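Local coordinates for protein (aminopeptidase) (Ochrobactrum anthropi, PDB 1B65), which acts as an L-aminopeptidase and D-Ala-esterase/amidase, a serine aminopeptidase built on a variant of the Ntn hydrolase fold, at residues L17-V22 against V332-V337; P25-T30 against G196-V201; E177-G182 against G190-T195; A339-E344 against I359-L364. All coordinates share one frame; numbering follows the deposited sequence.

Interaction 1: residues L17-V22 against V332-V337; sequences LPFTGV and VEEAVV
One face of the Phe19 ring lies on the stem of Glu334, and its edge abuts Glu333 and Val337, which with Glu334 share one side of helix 322-342. In this variant of the Ntn hydrolase fold the helix packs on the sheet through Val332, Ala335 and Val336, while the N-terminal chain 17-22 crosses its other side. Glu334 CB stands 3.9 Å from the centroid of the Phe19 ring in a CH-pi contact, displaced toward the rim. With CG anti to the backbone N (chi1 -179°) and the chain extended beyond it, Glu334 runs on beneath the ring, and its carboxylate stacks only 10° from the ring plane. An aromatic ring suits this place because it shields the methylene stem while the carboxylate reaches Arg200, Arg13 and Asn27. At the ring edge Phe19 CE1 meets Glu333 CG at 4.1 Å, and that acid carries its own charge on to Arg279. Phe19 CZ rests 3.9 Å from Val337 CB. Pro18, at the centre of an inverse gamma turn, separates this ring from the other apolar finger of the loop, Leu17, whose CD2 touches Val337 CG1 at 3.6 Å.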
loop_
_atom_site.group_PDB
_atom_site.type_symbol
_atom_site.label_atom_id
_atom_site.label_comp_id
_atom_site.label_asym_id
_atom_site.label_seq_id
_atom_site.Cartn_x
_atom_site.Cartn_y
_atom_site.Cartn_z
ATOM N N LEU A 17 -17.437 -31.063 -16.297
ATOM C CA LEU A 17 -16.878 -30.540 -15.029
ATOM C C LEU A 17 -17.992 -29.744 -14.366
ATOM O O LEU A 17 -18.781 -29.086 -15.073
ATOM C CB LEU A 17 -15.630 -29.697 -15.254
ATOM C CG LEU A 17 -14.314 -30.481 -15.284
ATOM C CD1 LEU A 17 -14.305 -31.495 -16.416
ATOM C CD2 LEU A 17 -13.146 -29.523 -15.463
ATOM N N PRO A 18 -18.124 -29.839 -13.055
ATOM C CA PRO A 18 -19.222 -29.271 -12.313
ATOM C C PRO A 18 -19.162 -27.784 -12.037
ATOM O O PRO A 18 -19.214 -27.378 -10.883
ATOM C CB PRO A 18 -19.218 -30.033 -10.975
ATOM C CG PRO A 18 -17.795 -30.445 -10.808
ATOM C CD PRO A 18 -17.217 -30.631 -12.186
ATOM N N PHE A 19 -19.107 -26.969 -13.082
ATOM C CA PHE A 19 -19.107 -25.546 -12.862
ATOM C C PHE A 19 -20.473 -24.958 -12.550
ATOM O O PHE A 19 -21.581 -25.167 -12.943
ATOM C CB PHE A 19 -18.498 -24.796 -14.053
ATOM C CG PHE A 19 -16.996 -24.897 -13.962
ATOM C CD1 PHE A 19 -16.302 -24.202 -12.982
ATOM C CD2 PHE A 19 -16.280 -25.703 -14.822
ATOM C CE1 PHE A 19 -14.923 -24.297 -12.870
ATOM C CE2 PHE A 19 -14.911 -25.785 -14.739
ATOM C CZ PHE A 19 -14.207 -25.099 -13.758
ATOM N N THR A 20 -20.439 -24.005 -11.691
ATOM C CA THR A 20 -20.732 -22.816 -11.055
ATOM C C THR A 20 -21.599 -21.921 -11.942
ATOM O O THR A 20 -21.230 -21.550 -13.050
ATOM C CB THR A 20 -19.331 -22.129 -10.889
ATOM O OG1 THR A 20 -18.592 -22.498 -12.071
ATOM C CG2 THR A 20 -18.525 -22.644 -9.729
ATOM N N GLY A 21 -22.830 -21.627 -11.614
ATOM C CA GLY A 21 -23.713 -20.662 -12.147
ATOM C C GLY A 21 -23.950 -20.327 -13.601
ATOM O O GLY A 21 -23.311 -20.764 -14.575
ATOM N N VAL A 22 -24.791 -19.299 -13.763
ATOM C CA VAL A 22 -25.207 -18.827 -15.089
ATOM C C VAL A 22 -24.153 -17.928 -15.707
ATOM O O VAL A 22 -23.663 -17.000 -15.065
ATOM C CB VAL A 22 -26.533 -18.050 -14.891
ATOM C CG1 VAL A 22 -26.989 -17.447 -16.216
ATOM C CG2 VAL A 22 -27.527 -19.084 -14.369
ATOM N N VAL A 332 -12.790 -16.816 -12.264
ATOM C CA VAL A 332 -11.343 -17.013 -12.414
ATOM C C VAL A 332 -11.026 -18.503 -12.437
ATOM O O VAL A 332 -10.245 -18.915 -13.285
ATOM C CB VAL A 332 -10.566 -16.326 -11.271
ATOM C CG1 VAL A 332 -9.085 -16.703 -11.326
ATOM C CG2 VAL A 332 -10.720 -14.808 -11.448
ATOM N N GLU A 333 -11.616 -19.296 -11.536
ATOM C CA GLU A 333 -11.363 -20.722 -11.545
ATOM C C GLU A 333 -11.776 -21.356 -12.879
ATOM O O GLU A 333 -10.985 -22.124 -13.438
ATOM C CB GLU A 333 -12.156 -21.424 -10.444
ATOM C CG GLU A 333 -11.912 -22.924 -10.400
ATOM C CD GLU A 333 -12.783 -23.611 -9.362
ATOM O OE1 GLU A 333 -13.724 -22.985 -8.873
ATOM O OE2 GLU A 333 -12.534 -24.774 -9.013
ATOM N N GLU A 334 -12.976 -21.005 -13.391
ATOM C CA GLU A 334 -13.337 -21.586 -14.690
ATOM C C GLU A 334 -12.472 -21.111 -15.840
ATOM O O GLU A 334 -12.135 -21.910 -16.751
ATOM C CB GLU A 334 -14.836 -21.336 -14.957
ATOM C CG GLU A 334 -15.257 -21.961 -16.322
ATOM C CD GLU A 334 -16.770 -21.928 -16.453
ATOM O OE1 GLU A 334 -17.517 -21.423 -15.611
ATOM O OE2 GLU A 334 -17.290 -22.484 -17.460
ATOM N N ALA A 335 -11.966 -19.894 -15.881
ATOM C CA ALA A 335 -11.091 -19.377 -16.913
ATOM C C ALA A 335 -9.766 -20.153 -16.908
ATOM O O ALA A 335 -9.287 -20.548 -17.966
ATOM C CB ALA A 335 -10.874 -17.862 -16.701
ATOM N N VAL A 336 -9.219 -20.443 -15.714
ATOM C CA VAL A 336 -8.004 -21.247 -15.637
ATOM C C VAL A 336 -8.234 -22.666 -16.186
ATOM O O VAL A 336 -7.442 -23.161 -17.008
ATOM C CB VAL A 336 -7.486 -21.308 -14.200
ATOM C CG1 VAL A 336 -6.357 -22.330 -14.036
ATOM C CG2 VAL A 336 -6.914 -19.931 -13.756
ATOM N N VAL A 337 -9.318 -23.311 -15.756
ATOM C CA VAL A 337 -9.591 -24.672 -16.237
ATOM C C VAL A 337 -9.866 -24.660 -17.735
ATOM O O VAL A 337 -9.336 -25.473 -18.513
ATOM C CB VAL A 337 -10.702 -25.359 -15.421
ATOM C CG1 VAL A 337 -10.920 -26.774 -15.968
ATOM C CG2 VAL A 337 -10.256 -25.495 -13.951
#

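Interaction 2: residues P25-T30 against G196-V201; sequences PYNAIT and GTASRV
Asn27 turns its side-chain carbonyl to the backbone of strand 194-204, and Ser199 N gives OD1 a hydrogen bond of 2.9 Å. The bond is fairly straight (160° at the hydrogen), though the donor is tilted out of the amide plane. Asn27 OD1 also lies 3.5 Å from Ala198 CB, an approach suited to a short side chain. Asn27 has left-handed backbone angles, which asparagine tolerates well, and its ND2 is bonded to an acid of helix 322-342, so both ends of the amide are fixed. The backbone O of Asn27 faces the strand too, 3.3 Å from Ala198 CA in a CA-H...O contact.

Two residues back along the strand, Thr197 swings OG1 anti to its backbone N (chi1 -173°) and accepts a rather bent bond from Ile29 N, with OG1 to N 2.8 Å. The hydroxyl is also bonded to Ala213 O, while its methyl CG2 packs 3.6 Å from Ala28 CB. Threonine thus serves one polar and one apolar neighbour. Ser199 OG bonds to Asp31, which also ties down Tyr26 N and Ala28 N.

This close-fitting stretch gives way at Pro25 and Tyr26, which are exposed and whose side chains make no contact with the strand.

The touching parts run 108° apart, so the loop crosses the strand instead of pairing with it. Along the edge not taken by strand 207-217, the N-H groups of Thr197 and Ser199 are met by the side chains of Glu177 and Asn27: the strand that is outermost in its sheet within this chain has its other edge met by loop residues.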
loop_
_atom_site.group_PDB
_atom_site.type_symbol
_atom_site.label_atom_id
_atom_site.label_comp_id
_atom_site.label_asym_id
_atom_site.label_seq_id
_atom_site.Cartn_x
_atom_site.Cartn_y
_atom_site.Cartn_z
ATOM N N PRO A 25 -23.668 -14.869 -22.569
ATOM C CA PRO A 25 -23.924 -15.595 -23.801
ATOM C C PRO A 25 -22.792 -16.424 -24.322
ATOM O O PRO A 25 -22.990 -17.572 -24.756
ATOM C CB PRO A 25 -24.319 -14.501 -24.789
ATOM C CG PRO A 25 -24.923 -13.442 -23.929
ATOM C CD PRO A 25 -24.144 -13.453 -22.626
ATOM N N TYR A 26 -21.549 -15.901 -24.271
ATOM C CA TYR A 26 -20.407 -16.618 -24.798
ATOM C C TYR A 26 -19.549 -17.222 -23.694
ATOM O O TYR A 26 -18.523 -17.802 -24.027
ATOM C CB TYR A 26 -19.520 -15.678 -25.673
ATOM C CG TYR A 26 -20.301 -15.255 -26.904
ATOM C CD1 TYR A 26 -20.595 -16.209 -27.885
ATOM C CD2 TYR A 26 -20.793 -13.967 -27.062
ATOM C CE1 TYR A 26 -21.316 -15.855 -29.013
ATOM C CE2 TYR A 26 -21.501 -13.606 -28.202
ATOM C CZ TYR A 26 -21.774 -14.563 -29.151
ATOM O OH TYR A 26 -22.493 -14.247 -30.301
ATOM N N ASN A 27 -19.904 -17.001 -22.432
ATOM C CA ASN A 27 -19.116 -17.485 -21.303
ATOM C C ASN A 27 -17.664 -16.990 -21.483
ATOM O O ASN A 27 -16.683 -17.738 -21.498
ATOM C CB ASN A 27 -19.136 -19.006 -21.115
ATOM C CG ASN A 27 -18.451 -19.431 -19.816
ATOM O OD1 ASN A 27 -18.274 -18.682 -18.855
ATOM N ND2 ASN A 27 -18.104 -20.710 -19.738
ATOM N N ALA A 28 -17.589 -15.667 -21.680
ATOM C CA ALA A 28 -16.294 -15.037 -21.937
ATOM C C ALA A 28 -16.282 -13.586 -21.520
ATOM O O ALA A 28 -17.339 -12.988 -21.361
ATOM C CB ALA A 28 -15.986 -15.039 -23.445
ATOM N N ILE A 29 -15.057 -13.002 -21.488
ATOM C CA ILE A 29 -14.983 -11.591 -21.072
ATOM C C ILE A 29 -15.677 -10.619 -21.998
ATOM O O ILE A 29 -16.143 -9.532 -21.606
ATOM C CB ILE A 29 -13.480 -11.233 -20.848
ATOM C CG1 ILE A 29 -13.451 -9.895 -20.079
ATOM C CG2 ILE A 29 -12.759 -11.133 -22.177
ATOM C CD1 ILE A 29 -12.079 -9.548 -19.493
ATOM N N THR A 30 -15.919 -10.987 -23.264
ATOM C CA THR A 30 -16.696 -10.167 -24.197
ATOM C C THR A 30 -18.182 -10.150 -23.859
ATOM O O THR A 30 -18.901 -9.357 -24.465
ATOM C CB THR A 30 -16.537 -10.689 -25.642
ATOM O OG1 THR A 30 -16.844 -12.083 -25.590
ATOM C CG2 THR A 30 -15.101 -10.445 -26.098
ATOM N N GLY A 196 -7.463 -18.277 -21.097
ATOM C CA GLY A 196 -8.767 -18.844 -20.719
ATOM C C GLY A 196 -9.736 -17.706 -20.366
ATOM O O GLY A 196 -9.295 -16.642 -19.933
ATOM N N THR A 197 -11.040 -17.998 -20.532
ATOM C CA THR A 197 -11.989 -16.906 -20.205
ATOM C C THR A 197 -13.290 -17.500 -19.702
ATOM O O THR A 197 -13.575 -18.689 -19.945
ATOM C CB THR A 197 -12.119 -15.973 -21.408
ATOM O OG1 THR A 197 -12.915 -14.818 -21.054
ATOM C CG2 THR A 197 -12.820 -16.622 -22.620
ATOM N N ALA A 198 -14.082 -16.729 -18.981
ATOM C CA ALA A 198 -15.384 -17.190 -18.467
ATOM C C ALA A 198 -16.153 -15.945 -18.035
ATOM O O ALA A 198 -15.524 -14.875 -17.846
ATOM C CB ALA A 198 -15.224 -18.103 -17.245
ATOM N N SER A 199 -17.447 -16.123 -17.805
ATOM C CA SER A 199 -18.246 -15.011 -17.286
ATOM C C SER A 199 -19.358 -15.533 -16.375
ATOM O O SER A 199 -19.724 -16.715 -16.354
ATOM C CB SER A 199 -18.887 -14.155 -18.393
ATOM O OG SER A 199 -19.853 -14.963 -19.121
ATOM N N ARG A 200 -19.924 -14.579 -15.616
ATOM C CA ARG A 200 -21.028 -14.902 -14.732
ATOM C C ARG A 200 -22.004 -13.727 -14.785
ATOM O O ARG A 200 -21.554 -12.580 -14.889
ATOM C CB ARG A 200 -20.650 -15.116 -13.270
ATOM C CG ARG A 200 -19.808 -16.348 -12.944
ATOM C CD ARG A 200 -20.632 -17.602 -13.266
ATOM N NE ARG A 200 -19.921 -18.812 -12.822
ATOM C CZ ARG A 200 -19.014 -19.399 -13.592
ATOM N NH1 ARG A 200 -18.695 -18.940 -14.801
ATOM N NH2 ARG A 200 -18.399 -20.503 -13.114
ATOM N N VAL A 201 -23.298 -14.008 -14.617
ATOM C CA VAL A 201 -24.240 -12.869 -14.560
ATOM C C VAL A 201 -24.835 -12.885 -13.168
ATOM O O VAL A 201 -25.148 -13.989 -12.638
ATOM C CB VAL A 201 -25.292 -12.990 -15.670
ATOM C CG1 VAL A 201 -26.458 -12.039 -15.528
ATOM C CG2 VAL A 201 -24.624 -12.780 -17.024
#

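Interaction 3: residues E177-G182 against G190-T195; sequences EGNCGG and GFKGGT
Gly178 O is gripped by two backbone N-H groups, Thr195 N from across the contact at 2.9 Å and Cys180 N from its own loop, also at 2.9 Å. The second bond closes an inverse gamma turn centred on Asn179. The first is almost straight (173° at the hydrogen) and is answered by Gly178 N, which reaches Thr195 O at 2.8 Å. Together they form a single antiparallel bridge, a hydrogen-bonded pair. Gly194 CA comes within 3.4 Å of Gly178 O in a CA-H...O contact, on the side where a side chain would collide. Gly178, with its positive phi, likewise suits glycine.

Thr195, itself in the bridge, also points its side chain at the loop: its OG1 donates a hydrogen bond to Cys180 O, 2.8 Å away, while its CB packs against Cys180 SG. Lys192, bent at chi2 (68°) and again near its end, folds back so that NZ donates to Asn179 OD1 at 3.0 Å, from above the amide plane. NZ also donates to Gly193 O at 2.9 Å. Thr184 O, its strongest partner, and Met186 O take further bonds from NZ, so four acceptors share three N-H groups. Asn179 suits its place: its carbonyl serves the lysine and its ND2 Glu344 O. A buried ammonium facing several neutral carbonyl oxygens is probably kept as a cation and may polarise the amide of Asn179.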
loop_
_atom_site.group_PDB
_atom_site.type_symbol
_atom_site.label_atom_id
_atom_site.label_comp_id
_atom_site.label_asym_id
_atom_site.label_seq_id
_atom_site.Cartn_x
_atom_site.Cartn_y
_atom_site.Cartn_z
ATOM N N GLU A 177 -9.424 -19.762 -27.049
ATOM C CA GLU A 177 -8.712 -20.104 -25.828
ATOM C C GLU A 177 -7.558 -21.062 -26.100
ATOM O O GLU A 177 -7.448 -21.692 -27.174
ATOM C CB GLU A 177 -9.607 -20.784 -24.765
ATOM C CG GLU A 177 -10.744 -19.848 -24.322
ATOM C CD GLU A 177 -11.710 -20.589 -23.422
ATOM O OE1 GLU A 177 -12.271 -21.619 -23.892
ATOM O OE2 GLU A 177 -11.925 -20.236 -22.265
ATOM N N GLY A 178 -6.685 -21.187 -25.103
ATOM C CA GLY A 178 -5.629 -22.223 -25.250
ATOM C C GLY A 178 -4.328 -21.583 -25.722
ATOM O O GLY A 178 -3.879 -20.559 -25.194
ATOM N N ASN A 179 -3.778 -22.166 -26.811
ATOM C CA ASN A 179 -2.508 -21.673 -27.325
ATOM C C ASN A 179 -2.722 -20.481 -28.231
ATOM O O ASN A 179 -2.555 -20.619 -29.456
ATOM C CB ASN A 179 -1.710 -22.750 -28.080
ATOM C CG ASN A 179 -1.470 -23.995 -27.262
ATOM O OD1 ASN A 179 -1.638 -24.019 -26.078
ATOM N ND2 ASN A 179 -1.097 -25.086 -27.951
ATOM N N CYS A 180 -3.068 -19.311 -27.667
ATOM C CA CYS A 180 -3.294 -18.163 -28.531
ATOM C C CYS A 180 -2.911 -16.864 -27.824
ATOM O O CYS A 180 -2.973 -16.814 -26.596
ATOM C CB CYS A 180 -4.767 -18.084 -28.967
ATOM S SG CYS A 180 -5.952 -18.010 -27.590
ATOM N N GLY A 181 -2.512 -15.905 -28.638
ATOM C CA GLY A 181 -2.165 -14.587 -28.069
ATOM C C GLY A 181 -0.981 -14.751 -27.139
ATOM O O GLY A 181 -0.013 -15.496 -27.369
ATOM N N GLY A 182 -0.992 -13.915 -26.070
ATOM C CA GLY A 182 0.068 -13.983 -25.063
ATOM C C GLY A 182 0.192 -15.361 -24.440
ATOM O O GLY A 182 1.208 -15.727 -23.849
ATOM N N GLY A 190 2.259 -27.850 -14.812
ATOM C CA GLY A 190 2.992 -28.948 -15.465
ATOM C C GLY A 190 2.333 -29.396 -16.750
ATOM O O GLY A 190 2.875 -30.287 -17.434
ATOM N N PHE A 191 1.170 -28.882 -17.114
ATOM C CA PHE A 191 0.494 -29.180 -18.375
ATOM C C PHE A 191 0.542 -27.947 -19.271
ATOM O O PHE A 191 0.915 -26.865 -18.813
ATOM C CB PHE A 191 -0.988 -29.521 -18.151
ATOM C CG PHE A 191 -1.236 -30.856 -17.518
ATOM C CD1 PHE A 191 -0.959 -32.036 -18.206
ATOM C CD2 PHE A 191 -1.760 -30.911 -16.224
ATOM C CE1 PHE A 191 -1.193 -33.254 -17.573
ATOM C CE2 PHE A 191 -2.011 -32.130 -15.617
ATOM C CZ PHE A 191 -1.719 -33.295 -16.305
ATOM N N LYS A 192 0.132 -28.063 -20.535
ATOM C CA LYS A 192 0.115 -26.916 -21.409
ATOM C C LYS A 192 -0.932 -25.939 -20.839
ATOM O O LYS A 192 -2.064 -26.328 -20.519
ATOM C CB LYS A 192 -0.185 -27.300 -22.866
ATOM C CG LYS A 192 -0.094 -26.109 -23.824
ATOM C CD LYS A 192 1.365 -25.626 -23.945
ATOM C CE LYS A 192 1.438 -24.433 -24.899
ATOM N NZ LYS A 192 0.682 -23.257 -24.343
ATOM N N GLY A 193 -0.518 -24.667 -20.796
ATOM C CA GLY A 193 -1.453 -23.635 -20.333
ATOM C C GLY A 193 -1.748 -22.645 -21.449
ATOM O O GLY A 193 -1.676 -22.983 -22.649
ATOM N N GLY A 194 -2.139 -21.411 -21.066
ATOM C CA GLY A 194 -2.451 -20.424 -22.095
ATOM C C GLY A 194 -3.602 -19.501 -21.699
ATOM O O GLY A 194 -3.803 -19.188 -20.521
ATOM N N THR A 195 -4.386 -19.163 -22.690
ATOM C CA THR A 195 -5.483 -18.181 -22.504
ATOM C C THR A 195 -6.779 -18.845 -22.098
ATOM O O THR A 195 -7.188 -19.816 -22.759
ATOM C CB THR A 195 -5.638 -17.391 -23.833
ATOM O OG1 THR A 195 -4.333 -16.796 -24.116
ATOM C CG2 THR A 195 -6.723 -16.338 -23.720
#

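Interaction 4: residues A339-E344 against I359-L364; sequences AMIAAE and IDHERL
His361 holds CG anti to its carbonyl carbon (chi1 -61°), which carries the imidazole back from the first turn of helix 361-370 toward Ile341, in the last turn of helix 322-342. There NE2 donates to Ile341 O at 3.2 Å. The bond is bent, 140° at the hydrogen, but it meets the oxygen on a lone pair and leaves the ring near its own plane. Histidine fits because its flat ring spans the gap and brings an N-H to a carbonyl at the helix end. Ile341 CG2 sits off to one side of the ring plane, near its rim, 3.9 Å from His361 NE2.

Ile341 sends its longer branch the other way, its chi2 of -43° bringing CD1 against two apolar groups. CD1 lies 4.1 Å from Ile359 CG2 and 4.0 Å from Leu364 CD1, the leucine being met nearly at a right angle. Branched side chains suit this buried apolar cluster, and Ile359 CG2 extends it to the CB of Met340.

Beside these side chains, a water bridges the backbones: it donates to Met340 O at 2.7 Å and accepts from Ile359 N at 2.9 Å. A second water lies among Met340 O, Ile359 O and His361 NE2. Asp360 is the N-cap of helix 361-370, its OD2 accepting from Arg363 N at 2.9 Å.

The junction thus joins the C-terminal end of helix 322-342 to the start of helix 361-370. Met340 and Ile359 both rest on Phe191 of strand 191-192, and His361 touches Leu15 of the N-terminal loop.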
loop_
_atom_site.group_PDB
_atom_site.type_symbol
_atom_site.label_atom_id
_atom_site.label_comp_id
_atom_site.label_asym_id
_atom_site.label_seq_id
_atom_site.Cartn_x
_atom_site.Cartn_y
_atom_site.Cartn_z
ATOM N N ALA A 339 -8.548 -22.757 -19.907
ATOM C CA ALA A 339 -7.264 -22.649 -20.617
ATOM C C ALA A 339 -6.599 -24.022 -20.758
ATOM O O ALA A 339 -6.001 -24.307 -21.823
ATOM C CB ALA A 339 -6.298 -21.713 -19.840
ATOM N N MET A 340 -6.645 -24.826 -19.705
ATOM C CA MET A 340 -6.026 -26.149 -19.749
ATOM C C MET A 340 -6.779 -27.068 -20.714
ATOM O O MET A 340 -6.125 -27.856 -21.409
ATOM C CB MET A 340 -6.063 -26.784 -18.362
ATOM C CG MET A 340 -5.165 -25.983 -17.413
ATOM S SD MET A 340 -5.227 -26.799 -15.795
ATOM C CE MET A 340 -4.179 -28.182 -16.020
ATOM N N ILE A 341 -8.101 -26.944 -20.715
ATOM C CA ILE A 341 -8.899 -27.805 -21.633
ATOM C C ILE A 341 -8.684 -27.425 -23.086
ATOM O O ILE A 341 -8.729 -28.321 -23.959
ATOM C CB ILE A 341 -10.381 -27.673 -21.237
ATOM C CG1 ILE A 341 -10.657 -28.279 -19.860
ATOM C CG2 ILE A 341 -11.325 -28.301 -22.300
ATOM C CD1 ILE A 341 -9.973 -29.612 -19.600
ATOM N N ALA A 342 -8.570 -26.118 -23.375
ATOM C CA ALA A 342 -8.421 -25.628 -24.718
ATOM C C ALA A 342 -7.001 -25.821 -25.256
ATOM O O ALA A 342 -6.847 -25.753 -26.491
ATOM C CB ALA A 342 -8.734 -24.121 -24.808
ATOM N N ALA A 343 -6.002 -25.936 -24.388
ATOM C CA ALA A 343 -4.610 -26.038 -24.826
ATOM C C ALA A 343 -4.309 -27.329 -25.587
ATOM O O ALA A 343 -4.995 -28.339 -25.449
ATOM C CB ALA A 343 -3.631 -25.980 -23.641
ATOM N N GLU A 344 -3.285 -27.276 -26.429
ATOM C CA GLU A 344 -2.788 -28.426 -27.176
ATOM C C GLU A 344 -1.305 -28.646 -26.887
ATOM O O GLU A 344 -0.566 -27.682 -26.627
ATOM C CB GLU A 344 -2.924 -28.156 -28.688
ATOM C CG GLU A 344 -4.395 -27.959 -29.072
ATOM C CD GLU A 344 -4.536 -27.239 -30.400
ATOM O OE1 GLU A 344 -4.096 -26.061 -30.507
ATOM O OE2 GLU A 344 -5.096 -27.848 -31.335
ATOM N N ILE A 359 -3.577 -31.480 -20.760
ATOM C CA ILE A 359 -4.206 -32.465 -19.906
ATOM C C ILE A 359 -5.178 -33.296 -20.765
ATOM O O ILE A 359 -5.885 -32.787 -21.646
ATOM C CB ILE A 359 -4.932 -31.851 -18.696
ATOM C CG1 ILE A 359 -5.400 -32.930 -17.730
ATOM C CG2 ILE A 359 -6.079 -30.986 -19.221
ATOM C CD1 ILE A 359 -5.772 -32.347 -16.344
ATOM N N ASP A 360 -5.082 -34.611 -20.533
ATOM C CA ASP A 360 -5.903 -35.547 -21.298
ATOM C C ASP A 360 -7.340 -35.547 -20.807
ATOM O O ASP A 360 -7.558 -35.754 -19.610
ATOM C CB ASP A 360 -5.312 -36.954 -21.140
ATOM C CG ASP A 360 -6.128 -37.885 -22.062
ATOM O OD1 ASP A 360 -5.952 -37.814 -23.283
ATOM O OD2 ASP A 360 -6.941 -38.628 -21.546
ATOM N N HIS A 361 -8.306 -35.300 -21.686
ATOM C CA HIS A 361 -9.688 -35.175 -21.240
ATOM C C HIS A 361 -10.274 -36.445 -20.643
ATOM O O HIS A 361 -11.028 -36.377 -19.671
ATOM C CB HIS A 361 -10.577 -34.731 -22.429
ATOM C CG HIS A 361 -10.221 -33.417 -23.009
ATOM N ND1 HIS A 361 -10.840 -32.839 -24.099
ATOM C CD2 HIS A 361 -9.267 -32.523 -22.602
ATOM C CE1 HIS A 361 -10.261 -31.656 -24.343
ATOM N NE2 HIS A 361 -9.312 -31.455 -23.433
ATOM N N GLU A 362 -9.976 -37.597 -21.268
ATOM C CA GLU A 362 -10.581 -38.834 -20.743
ATOM C C GLU A 362 -9.982 -39.229 -19.413
ATOM O O GLU A 362 -10.715 -39.624 -18.511
ATOM C CB GLU A 362 -10.472 -39.971 -21.786
ATOM C CG GLU A 362 -11.571 -39.865 -22.853
ATOM C CD GLU A 362 -12.940 -39.856 -22.173
ATOM O OE1 GLU A 362 -13.214 -40.821 -21.429
ATOM O OE2 GLU A 362 -13.725 -38.894 -22.312
ATOM N N ARG A 363 -8.666 -39.046 -19.241
ATOM C CA ARG A 363 -8.073 -39.372 -17.944
ATOM C C ARG A 363 -8.618 -38.401 -16.889
ATOM O O ARG A 363 -8.876 -38.847 -15.781
ATOM C CB ARG A 363 -6.555 -39.225 -18.011
ATOM C CG ARG A 363 -5.778 -40.441 -18.496
ATOM C CD ARG A 363 -4.606 -40.658 -17.498
ATOM N NE ARG A 363 -3.389 -40.135 -18.045
ATOM C CZ ARG A 363 -2.184 -39.989 -17.512
ATOM N NH1 ARG A 363 -1.905 -40.334 -16.268
ATOM N NH2 ARG A 363 -1.272 -39.469 -18.341
ATOM N N LEU A 364 -8.765 -37.118 -17.264
ATOM C CA LEU A 364 -9.345 -36.169 -16.275
ATOM C C LEU A 364 -10.732 -36.586 -15.826
ATOM O O LEU A 364 -11.078 -36.614 -14.635
ATOM C CB LEU A 364 -9.462 -34.782 -16.904
ATOM C CG LEU A 364 -9.436 -33.472 -16.147
ATOM C CD1 LEU A 364 -10.315 -32.423 -16.823
ATOM C CD2 LEU A 364 -9.693 -33.566 -14.650
HETATM O O HOH W 1 -3.675 -28.603 -20.545
HETATM O O HOH W 2 -6.650 -30.331 -22.744
#

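How the interactions relate
From the N terminus, residues 17-22 close the longest loop, reaching helix 322-342 in interaction 1. Within that span, interaction 2 brings 25-30 onto strand 194-204, and within that again interaction 3 folds 177-182 onto 190-195, where the same strand begins. Interaction 4 follows in series, joining the end of helix 322-342 to helix 361-370. The four are linked directly: interactions 1 and 2 share a salt bridge, a carboxylate of interaction 3 meets the strand backbone of interaction 2, and a side-chain to backbone bond joins 3 and 4. Leu17 against Leu364 joins interactions 1 and 4. N-terminal loop, edge strand and two C-terminal helices are thus bound together.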